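Local coordinates for protein probable starch synthase 4, chloroplastic/amyloplastic (Arabidopsis thaliana, PDB 6GNE) that belongs to the GT-B glycosyltransferases, with two Rossmann-like domains facing a cleft, and binds adenosine-5'-diphosphate and glycan ligands, at residues 213-221 with 244-252; 268-277 with 377-385. All blocks are in the same frame, centred on the assembly; numbering follows the deposited sequence.

Interaction 1: residues 213-221 with 244-252; sequences VNPVKGAII and KGLHSTLNF. With GLC (alpha-D-glucopyranose), chain D.
Asn214, whose amide lies against Leu246, uses both ends of that group: OD1 accepts from Lys217 N at 2.7 Å, while ND2 is held by Gln180 and Asp206. Asn214 is the N-cap of helix 215-222, and the OD1 bond caps it. Its donor stands 44° out of the carbonyl plane, yet the N-H aims well. Asparagine suits the place because it caps with one end and donates with the other.

Leu246 puts its two methyls on different neighbours, CD1 against Val216 CG1 at 3.9 Å and CD2 against Lys217 CB at 3.9 Å. Lysine fits because its bent aliphatic chain also passes CD by Thr249 OG1 at 3.5 Å before NZ bonds to Pro201 O. Thr249 holds OG1 beside the backbone N (chi1 -60°), which puts CG2 anti to that N and 3.8 Å from Ile220 CG2. The other branch of Ile220 ends in CD1, which meets Leu250 CD2 at 3.9 Å, the side chains crossing at about a right angle; branching thus serves both neighbours.

The segments 215-221 and 247-252 run nearly parallel, at 7° and 10.5 Å between axes. Helix 215-222 is also packed against helix 146-150 and strand 169-174, where Val216 and Ala219 meet Phe172.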
loop_
_atom_site.group_PDB
_atom_site.type_symbol
_atom_site.label_atom_id
_atom_site.label_comp_id
_atom_site.label_asym_id
_atom_site.label_seq_id
_atom_site.Cartn_x
_atom_site.Cartn_y
_atom_site.Cartn_z
ATOM N N VAL A 213 11.590 -7.736 -21.362
ATOM C CA VAL A 213 12.330 -6.914 -20.389
ATOM C C VAL A 213 11.581 -6.751 -19.071
ATOM O O VAL A 213 10.374 -6.909 -19.018
ATOM C CB VAL A 213 12.694 -5.532 -20.941
ATOM C CG1 VAL A 213 13.777 -5.672 -22.003
ATOM C CG2 VAL A 213 11.466 -4.796 -21.482
ATOM N N ASN A 214 12.311 -6.415 -18.011
ATOM C CA ASN A 214 11.771 -6.413 -16.656
ATOM C C ASN A 214 12.061 -5.078 -15.957
ATOM O O ASN A 214 13.190 -4.849 -15.512
ATOM C CB ASN A 214 12.353 -7.585 -15.865
ATOM C CG ASN A 214 11.702 -7.751 -14.505
ATOM O OD1 ASN A 214 11.573 -6.784 -13.751
ATOM N ND2 ASN A 214 11.302 -8.969 -14.179
ATOM N N PRO A 215 11.039 -4.195 -15.850
ATOM C CA PRO A 215 11.226 -2.882 -15.235
ATOM C C PRO A 215 11.715 -2.910 -13.803
ATOM O O PRO A 215 12.601 -2.145 -13.452
ATOM C CB PRO A 215 9.850 -2.265 -15.332
ATOM C CG PRO A 215 9.289 -2.837 -16.583
ATOM C CD PRO A 215 9.780 -4.245 -16.624
ATOM N N VAL A 216 11.149 -3.776 -12.991
ATOM C CA VAL A 216 11.561 -3.883 -11.597
ATOM C C VAL A 216 13.008 -4.358 -11.507
ATOM O O VAL A 216 13.755 -3.865 -10.672
ATOM C CB VAL A 216 10.605 -4.787 -10.785
ATOM C CG1 VAL A 216 11.130 -5.043 -9.371
ATOM C CG2 VAL A 216 9.233 -4.137 -10.702
ATOM N N LYS A 217 13.411 -5.271 -12.381
ATOM C CA LYS A 217 14.814 -5.697 -12.431
ATOM C C LYS A 217 15.780 -4.564 -12.797
ATOM O O LYS A 217 16.883 -4.468 -12.242
ATOM C CB LYS A 217 15.017 -6.838 -13.415
ATOM C CG LYS A 217 16.443 -7.327 -13.361
ATOM C CD LYS A 217 16.637 -8.787 -13.608
ATOM C CE LYS A 217 16.966 -9.092 -15.032
ATOM N NZ LYS A 217 17.970 -10.183 -15.117
ATOM N N GLY A 218 15.374 -3.722 -13.746
ATOM C CA GLY A 218 16.126 -2.511 -14.061
ATOM C C GLY A 218 16.232 -1.545 -12.904
ATOM O O GLY A 218 17.263 -0.920 -12.737
ATOM N N ALA A 219 15.179 -1.410 -12.107
ATOM C CA ALA A 219 15.236 -0.523 -10.942
ATOM C C ALA A 219 16.094 -1.081 -9.831
ATOM O O ALA A 219 16.723 -0.313 -9.118
ATOM C CB ALA A 219 13.864 -0.205 -10.440
ATOM N N ILE A 220 16.148 -2.405 -9.683
ATOM C CA ILE A 220 17.034 -2.984 -8.676
ATOM C C ILE A 220 18.484 -2.679 -9.058
ATOM O O ILE A 220 19.294 -2.318 -8.231
ATOM C CB ILE A 220 16.813 -4.485 -8.479
ATOM C CG1 ILE A 220 15.446 -4.760 -7.822
ATOM C CG2 ILE A 220 17.937 -5.122 -7.653
ATOM C CD1 ILE A 220 14.864 -6.137 -8.148
ATOM N N ILE A 221 18.789 -2.815 -10.335
ATOM C CA ILE A 221 20.156 -2.638 -10.831
ATOM C C ILE A 221 20.612 -1.181 -10.812
ATOM O O ILE A 221 21.655 -0.851 -10.297
ATOM C CB ILE A 221 20.297 -3.293 -12.215
ATOM C CG1 ILE A 221 20.152 -4.829 -12.029
ATOM C CG2 ILE A 221 21.647 -2.978 -12.861
ATOM C CD1 ILE A 221 19.860 -5.565 -13.300
ATOM N N LYS A 244 9.950 -14.917 -7.058
ATOM C CA LYS A 244 9.197 -14.790 -8.324
ATOM C C LYS A 244 10.109 -14.525 -9.522
ATOM O O LYS A 244 9.821 -13.669 -10.354
ATOM C CB LYS A 244 8.091 -13.721 -8.190
ATOM C CG LYS A 244 7.526 -13.603 -6.753
ATOM C CD LYS A 244 6.061 -13.254 -6.726
ATOM C CE LYS A 244 5.169 -14.457 -7.057
ATOM N NZ LYS A 244 3.763 -14.231 -6.561
ATOM N N GLY A 245 11.216 -15.269 -9.591
ATOM C CA GLY A 245 12.245 -15.087 -10.612
ATOM C C GLY A 245 13.380 -14.123 -10.278
ATOM O O GLY A 245 14.499 -14.282 -10.814
ATOM N N LEU A 246 13.118 -13.145 -9.396
ATOM C CA LEU A 246 14.067 -12.070 -9.096
ATOM C C LEU A 246 15.020 -12.360 -7.938
ATOM O O LEU A 246 15.932 -11.565 -7.681
ATOM C CB LEU A 246 13.319 -10.760 -8.796
ATOM C CG LEU A 246 12.689 -10.080 -10.002
ATOM C CD1 LEU A 246 11.861 -8.868 -9.537
ATOM C CD2 LEU A 246 13.753 -9.688 -11.022
ATOM N N HIS A 247 14.823 -13.471 -7.234
ATOM C CA HIS A 247 15.665 -13.824 -6.088
ATOM C C HIS A 247 17.181 -13.728 -6.357
ATOM O O HIS A 247 17.901 -13.179 -5.523
ATOM C CB HIS A 247 15.251 -15.182 -5.511
ATOM C CG HIS A 247 15.720 -16.366 -6.291
ATOM N ND1 HIS A 247 15.128 -16.762 -7.470
ATOM C CD2 HIS A 247 16.726 -17.248 -6.057
ATOM C CE1 HIS A 247 15.744 -17.844 -7.926
ATOM N NE2 HIS A 247 16.714 -18.159 -7.085
ATOM N N SER A 248 17.632 -14.197 -7.526
ATOM C CA SER A 248 19.056 -14.187 -7.916
ATOM C C SER A 248 19.632 -12.771 -8.018
ATOM O O SER A 248 20.774 -12.522 -7.598
ATOM C CB SER A 248 19.281 -14.879 -9.284
ATOM O OG SER A 248 18.732 -16.187 -9.344
ATOM N N THR A 249 18.850 -11.869 -8.605
ATOM C CA THR A 249 19.231 -10.478 -8.738
ATOM C C THR A 249 19.318 -9.782 -7.370
ATOM O O THR A 249 20.250 -8.994 -7.123
ATOM C CB THR A 249 18.221 -9.745 -9.649
ATOM O OG1 THR A 249 18.220 -10.366 -10.935
ATOM C CG2 THR A 249 18.553 -8.256 -9.778
ATOM N N LEU A 250 18.345 -10.062 -6.501
ATOM C CA LEU A 250 18.317 -9.484 -5.153
ATOM C C LEU A 250 19.434 -9.997 -4.248
ATOM O O LEU A 250 19.954 -9.229 -3.429
ATOM C CB LEU A 250 16.954 -9.707 -4.481
ATOM C CG LEU A 250 15.802 -8.873 -5.038
ATOM C CD1 LEU A 250 14.492 -9.536 -4.706
ATOM C CD2 LEU A 250 15.847 -7.425 -4.559
ATOM N N ASN A 251 19.800 -11.274 -4.401
ATOM C CA ASN A 251 20.957 -11.829 -3.679
ATOM C C ASN A 251 22.277 -11.223 -4.117
ATOM O O ASN A 251 23.160 -11.042 -3.286
ATOM C CB ASN A 251 21.027 -13.377 -3.794
ATOM C CG ASN A 251 19.936 -14.077 -2.988
ATOM O OD1 ASN A 251 19.576 -13.622 -1.916
ATOM N ND2 ASN A 251 19.409 -15.184 -3.505
ATOM N N PHE A 252 22.399 -10.923 -5.413
ATOM C CA PHE A 252 23.602 -10.316 -5.970
ATOM C C PHE A 252 23.776 -8.891 -5.442
ATOM O O PHE A 252 24.856 -8.487 -5.009
ATOM C CB PHE A 252 23.477 -10.310 -7.494
ATOM C CG PHE A 252 24.748 -10.070 -8.213
ATOM C CD1 PHE A 252 25.706 -11.079 -8.279
ATOM C CD2 PHE A 252 24.970 -8.871 -8.881
ATOM C CE1 PHE A 252 26.874 -10.892 -8.979
ATOM C CE2 PHE A 252 26.151 -8.671 -9.597
ATOM C CZ PHE A 252 27.104 -9.683 -9.634
HETATM C C1 GLC D . 24.111 2.507 -13.079
HETATM C C2 GLC D . 24.060 1.133 -12.398
HETATM C C3 GLC D . 25.048 0.154 -13.028
HETATM C C4 GLC D . 24.746 0.121 -14.531
HETATM C C5 GLC D . 25.059 1.528 -15.076
HETATM C C6 GLC D . 25.012 1.662 -16.601
HETATM O O2 GLC D . 24.317 1.230 -11.002
HETATM O O3 GLC D . 24.945 -1.156 -12.454
HETATM O O4 GLC D . 25.421 -0.951 -15.218
HETATM O O5 GLC D . 24.095 2.422 -14.502
HETATM O O6 GLC D . 24.701 3.009 -17.008
#

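Interaction 2: residues 268-277 with 377-385; sequences SWNPATDPFL and EALSHTIYA. With ADP (adenosine-5'-diphosphate), chain F.
His381 and Trp269 both carry CG beside the backbone N and anti to the carbonyl carbon; for His381 (chi1 -74°) this sends the imidazole from helix 377-386 into the loop, where the indole lies over one of its faces, the two side chains crossing at about a right angle. The six-membered ring of Trp269 and the imidazole form an offset stack, with centroids 4.2 Å apart and planes at 9°. Phe276 meets the opposite face with CD2 over the ring centre, 3.4 Å from His381 CD2, but the two planes are tilted.

At the edge of the sandwiched ring, His381 ND1 donates to Asp274 OD2, modelled at 2.5 Å, a shortness not to be taken literally at this resolution, with a moderately bent N-H angle of 149°. The carboxylate stands almost perpendicular to the imidazole. Its other oxygen, OD1, accepts from Phe276 N at 3.0 Å in an Asx turn, which ties the carboxylate to the backbone carrying Phe276.

Apolar contacts extend the seam along the helix. Phe276 CD1 reaches Ala378 CB at 4.0 Å, and Leu277 CD2 packs on Ala385 CB at 3.6 Å; small alanines let the loop come close. Tyr384 CD2 lies 3.9 Å from Trp269 CZ3, and the tyrosine OH shares a hydrogen bond of 2.7 Å with O2' of adenosine-5'-diphosphate. Ser380 lies next to the adenine, its OG bonded back to Glu377 O within the helix. Helix 402-408 adds Ile405 against both Trp269 and Tyr384.

Asp274 OD2 also receives Tyr409 OH, so a single carboxylate oxygen serves two partners. The carboxylate's charge probably favours a proton on His381 ND1 and polarises the imidazole, and the rings on the two faces of the imidazole probably help keep it in place.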
loop_
_atom_site.group_PDB
_atom_site.type_symbol
_atom_site.label_atom_id
_atom_site.label_comp_id
_atom_site.label_asym_id
_atom_site.label_seq_id
_atom_site.Cartn_x
_atom_site.Cartn_y
_atom_site.Cartn_z
ATOM N N SER A 268 -3.969 11.038 10.162
ATOM C CA SER A 268 -5.165 10.569 9.417
ATOM C C SER A 268 -5.884 9.403 10.083
ATOM O O SER A 268 -7.098 9.422 10.230
ATOM C CB SER A 268 -4.796 10.143 8.001
ATOM O OG SER A 268 -4.688 11.278 7.166
ATOM N N TRP A 269 -5.137 8.374 10.467
ATOM C CA TRP A 269 -5.707 7.202 11.152
ATOM C C TRP A 269 -5.585 7.383 12.659
ATOM O O TRP A 269 -4.609 6.959 13.266
ATOM C CB TRP A 269 -5.043 5.929 10.646
ATOM C CG TRP A 269 -5.298 5.711 9.181
ATOM C CD1 TRP A 269 -4.435 5.956 8.142
ATOM C CD2 TRP A 269 -6.498 5.231 8.592
ATOM N NE1 TRP A 269 -5.029 5.643 6.940
ATOM C CE2 TRP A 269 -6.303 5.215 7.193
ATOM C CE3 TRP A 269 -7.733 4.840 9.105
ATOM C CZ2 TRP A 269 -7.297 4.797 6.316
ATOM C CZ3 TRP A 269 -8.710 4.428 8.239
ATOM C CH2 TRP A 269 -8.495 4.403 6.864
ATOM N N ASN A 270 -6.565 8.068 13.241
ATOM C CA ASN A 270 -6.569 8.374 14.671
ATOM C C ASN A 270 -8.004 8.412 15.175
ATOM O O ASN A 270 -8.739 9.338 14.831
ATOM C CB ASN A 270 -5.909 9.735 14.932
ATOM C CG ASN A 270 -5.801 10.081 16.419
ATOM O OD1 ASN A 270 -6.332 9.400 17.301
ATOM N ND2 ASN A 270 -5.121 11.159 16.692
ATOM N N PRO A 271 -8.403 7.439 16.013
ATOM C CA PRO A 271 -9.792 7.414 16.495
ATOM C C PRO A 271 -10.239 8.672 17.295
ATOM O O PRO A 271 -11.425 8.988 17.333
ATOM C CB PRO A 271 -9.823 6.165 17.385
ATOM C CG PRO A 271 -8.418 6.006 17.856
ATOM C CD PRO A 271 -7.613 6.365 16.635
ATOM N N ALA A 272 -9.290 9.355 17.930
ATOM C CA ALA A 272 -9.573 10.545 18.733
ATOM C C ALA A 272 -10.024 11.745 17.921
ATOM O O ALA A 272 -10.702 12.614 18.462
ATOM C CB ALA A 272 -8.356 10.921 19.581
ATOM N N THR A 273 -9.609 11.813 16.657
ATOM C CA THR A 273 -9.899 12.976 15.809
ATOM C C THR A 273 -10.437 12.593 14.454
ATOM O O THR A 273 -10.414 13.401 13.565
ATOM C CB THR A 273 -8.618 13.827 15.555
ATOM O OG1 THR A 273 -7.648 13.036 14.874
ATOM C CG2 THR A 273 -8.013 14.318 16.833
ATOM N N ASP A 274 -10.904 11.367 14.276
ATOM C CA ASP A 274 -11.303 10.888 12.945
ATOM C C ASP A 274 -12.648 11.568 12.573
ATOM O O ASP A 274 -13.659 11.385 13.277
ATOM C CB ASP A 274 -11.416 9.362 12.944
ATOM C CG ASP A 274 -11.615 8.782 11.578
ATOM O OD1 ASP A 274 -12.162 9.458 10.677
ATOM O OD2 ASP A 274 -11.232 7.604 11.401
ATOM N N PRO A 275 -12.650 12.397 11.510
ATOM C CA PRO A 275 -13.905 13.106 11.157
ATOM C C PRO A 275 -14.969 12.177 10.555
ATOM O O PRO A 275 -16.142 12.490 10.665
ATOM C CB PRO A 275 -13.452 14.161 10.140
ATOM C CG PRO A 275 -12.194 13.606 9.531
ATOM C CD PRO A 275 -11.536 12.726 10.580
ATOM N N PHE A 276 -14.560 11.049 9.971
ATOM C CA PHE A 276 -15.507 10.056 9.426
ATOM C C PHE A 276 -16.324 9.254 10.473
ATOM O O PHE A 276 -17.274 8.572 10.109
ATOM C CB PHE A 276 -14.778 9.051 8.542
ATOM C CG PHE A 276 -14.114 9.656 7.352
ATOM C CD1 PHE A 276 -14.863 10.114 6.271
ATOM C CD2 PHE A 276 -12.727 9.738 7.282
ATOM C CE1 PHE A 276 -14.225 10.663 5.155
ATOM C CE2 PHE A 276 -12.078 10.275 6.163
ATOM C CZ PHE A 276 -12.819 10.729 5.096
ATOM N N LEU A 277 -15.957 9.329 11.752
ATOM C CA LEU A 277 -16.627 8.550 12.792
ATOM C C LEU A 277 -17.821 9.262 13.355
ATOM O O LEU A 277 -17.870 10.474 13.361
ATOM C CB LEU A 277 -15.660 8.223 13.954
ATOM C CG LEU A 277 -14.454 7.327 13.710
ATOM C CD1 LEU A 277 -13.771 6.924 15.012
ATOM C CD2 LEU A 277 -14.826 6.096 12.908
ATOM N N GLU A 377 -14.293 4.640 1.322
ATOM C CA GLU A 377 -13.387 5.207 2.309
ATOM C C GLU A 377 -14.083 5.500 3.621
ATOM O O GLU A 377 -13.685 5.033 4.674
ATOM C CB GLU A 377 -12.727 6.498 1.784
ATOM C CG GLU A 377 -11.418 6.793 2.506
ATOM C CD GLU A 377 -10.904 8.227 2.392
ATOM O OE1 GLU A 377 -9.900 8.484 3.089
ATOM O OE2 GLU A 377 -11.452 9.070 1.630
ATOM N N ALA A 378 -15.137 6.286 3.553
ATOM C CA ALA A 378 -15.888 6.639 4.753
ATOM C C ALA A 378 -16.205 5.368 5.569
ATOM O O ALA A 378 -15.899 5.278 6.757
ATOM C CB ALA A 378 -17.158 7.404 4.372
ATOM N N LEU A 379 -16.781 4.375 4.906
ATOM C CA LEU A 379 -17.215 3.142 5.572
ATOM C C LEU A 379 -16.094 2.353 6.246
ATOM O O LEU A 379 -16.297 1.825 7.358
ATOM C CB LEU A 379 -17.966 2.208 4.603
ATOM C CG LEU A 379 -19.451 2.090 4.917
ATOM C CD1 LEU A 379 -20.111 1.255 3.825
ATOM C CD2 LEU A 379 -19.684 1.463 6.306
ATOM N N SER A 380 -14.933 2.276 5.590
ATOM C CA SER A 380 -13.771 1.623 6.192
ATOM C C SER A 380 -13.426 2.192 7.554
ATOM O O SER A 380 -13.216 1.442 8.501
ATOM C CB SER A 380 -12.548 1.624 5.269
ATOM O OG SER A 380 -11.969 2.882 5.149
ATOM N N HIS A 381 -13.407 3.515 7.674
ATOM C CA HIS A 381 -13.215 4.134 8.986
ATOM C C HIS A 381 -14.157 3.568 10.042
ATOM O O HIS A 381 -13.693 3.114 11.074
ATOM C CB HIS A 381 -13.304 5.652 8.916
ATOM C CG HIS A 381 -12.100 6.306 8.305
ATOM N ND1 HIS A 381 -11.080 6.831 9.058
ATOM C CD2 HIS A 381 -11.753 6.506 7.010
ATOM C CE1 HIS A 381 -10.162 7.335 8.257
ATOM N NE2 HIS A 381 -10.542 7.146 7.010
ATOM N N THR A 382 -15.463 3.574 9.785
ATOM C CA THR A 382 -16.447 3.118 10.787
ATOM C C THR A 382 -16.324 1.616 11.052
ATOM O O THR A 382 -16.605 1.162 12.161
ATOM C CB THR A 382 -17.911 3.483 10.411
ATOM O OG1 THR A 382 -18.215 3.022 9.087
ATOM C CG2 THR A 382 -18.140 4.997 10.422
ATOM N N ILE A 383 -15.875 0.836 10.059
ATOM C CA ILE A 383 -15.677 -0.613 10.248
ATOM C C ILE A 383 -14.506 -0.923 11.140
ATOM O O ILE A 383 -14.628 -1.780 12.020
ATOM C CB ILE A 383 -15.610 -1.394 8.917
ATOM C CG1 ILE A 383 -17.003 -1.454 8.292
ATOM C CG2 ILE A 383 -15.099 -2.808 9.139
ATOM C CD1 ILE A 383 -17.013 -1.927 6.854
ATOM N N TYR A 384 -13.381 -0.255 10.928
ATOM C CA TYR A 384 -12.227 -0.397 11.843
ATOM C C TYR A 384 -12.678 -0.024 13.271
ATOM O O TYR A 384 -12.426 -0.765 14.221
ATOM C CB TYR A 384 -11.051 0.494 11.438
ATOM C CG TYR A 384 -10.291 0.090 10.182
ATOM C CD1 TYR A 384 -9.609 -1.137 10.102
ATOM C CD2 TYR A 384 -10.198 0.956 9.087
ATOM C CE1 TYR A 384 -8.892 -1.504 8.965
ATOM C CE2 TYR A 384 -9.480 0.596 7.928
ATOM C CZ TYR A 384 -8.821 -0.632 7.866
ATOM O OH TYR A 384 -8.112 -0.957 6.731
ATOM N N ALA A 385 -13.353 1.107 13.424
ATOM C CA ALA A 385 -13.805 1.562 14.724
ATOM C C ALA A 385 -14.760 0.589 15.403
ATOM O O ALA A 385 -14.574 0.262 16.581
ATOM C CB ALA A 385 -14.492 2.913 14.591
HETATM P PB ADP F . -2.984 -3.733 -0.453
HETATM O O1B ADP F . -1.922 -2.711 -0.730
HETATM O O2B ADP F . -4.383 -3.374 -0.862
HETATM O O3B ADP F . -2.584 -5.088 -0.991
HETATM P PA ADP F . -2.604 -2.819 2.256
HETATM O O1A ADP F . -3.041 -3.389 3.574
HETATM O O2A ADP F . -1.136 -2.494 2.159
HETATM O O3A ADP F . -3.071 -3.887 1.145
HETATM O "O5'" ADP F . -3.414 -1.478 1.901
HETATM C "C5'" ADP F . -4.840 -1.445 1.828
HETATM C "C4'" ADP F . -5.449 -0.041 2.002
HETATM O "O4'" ADP F . -6.616 0.088 1.177
HETATM C "C3'" ADP F . -5.956 0.225 3.405
HETATM O "O3'" ADP F . -5.940 1.623 3.634
HETATM C "C2'" ADP F . -7.388 -0.241 3.359
HETATM O "O2'" ADP F . -8.199 0.370 4.346
HETATM C "C1'" ADP F . -7.787 0.207 1.984
HETATM N N9 ADP F . -8.854 -0.614 1.372
HETATM C C8 ADP F . -8.726 -1.821 0.807
HETATM N N7 ADP F . -9.911 -2.239 0.308
HETATM C C5 ADP F . -10.823 -1.285 0.550
HETATM C C6 ADP F . -12.284 -1.083 0.298
HETATM N N6 ADP F . -13.009 -2.043 -0.331
HETATM N N1 ADP F . -12.839 0.085 0.729
HETATM C C2 ADP F . -12.097 1.021 1.376
HETATM N N3 ADP F . -10.786 0.886 1.634
HETATM C C4 ADP F . -10.114 -0.220 1.256
#

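Overall arrangement
The two contacts lie on opposite sides of the chain's centre, 38 Å apart between centres and about 22 Å between nearest atoms. Interaction 1 pairs helices within the N-terminal part of the GT-B fold, whereas interaction 2 joins the loop after strand 257-259 to a helix of the C-terminal part. Each borders a bound ligand. Tyr384 and Ser380 of interaction 2 belong to the adenosine-5'-diphosphate pocket; Ile221 of interaction 1 is part of a separate, five-residue glycan pocket, its carbonyl weakly bonded to a glucose. The bound AC1 group, an amino-linked cyclohexene and dideoxyglucose unit, lies between them, about 8 Å from the side chain of Val216 and about 11 Å from that of Tyr384.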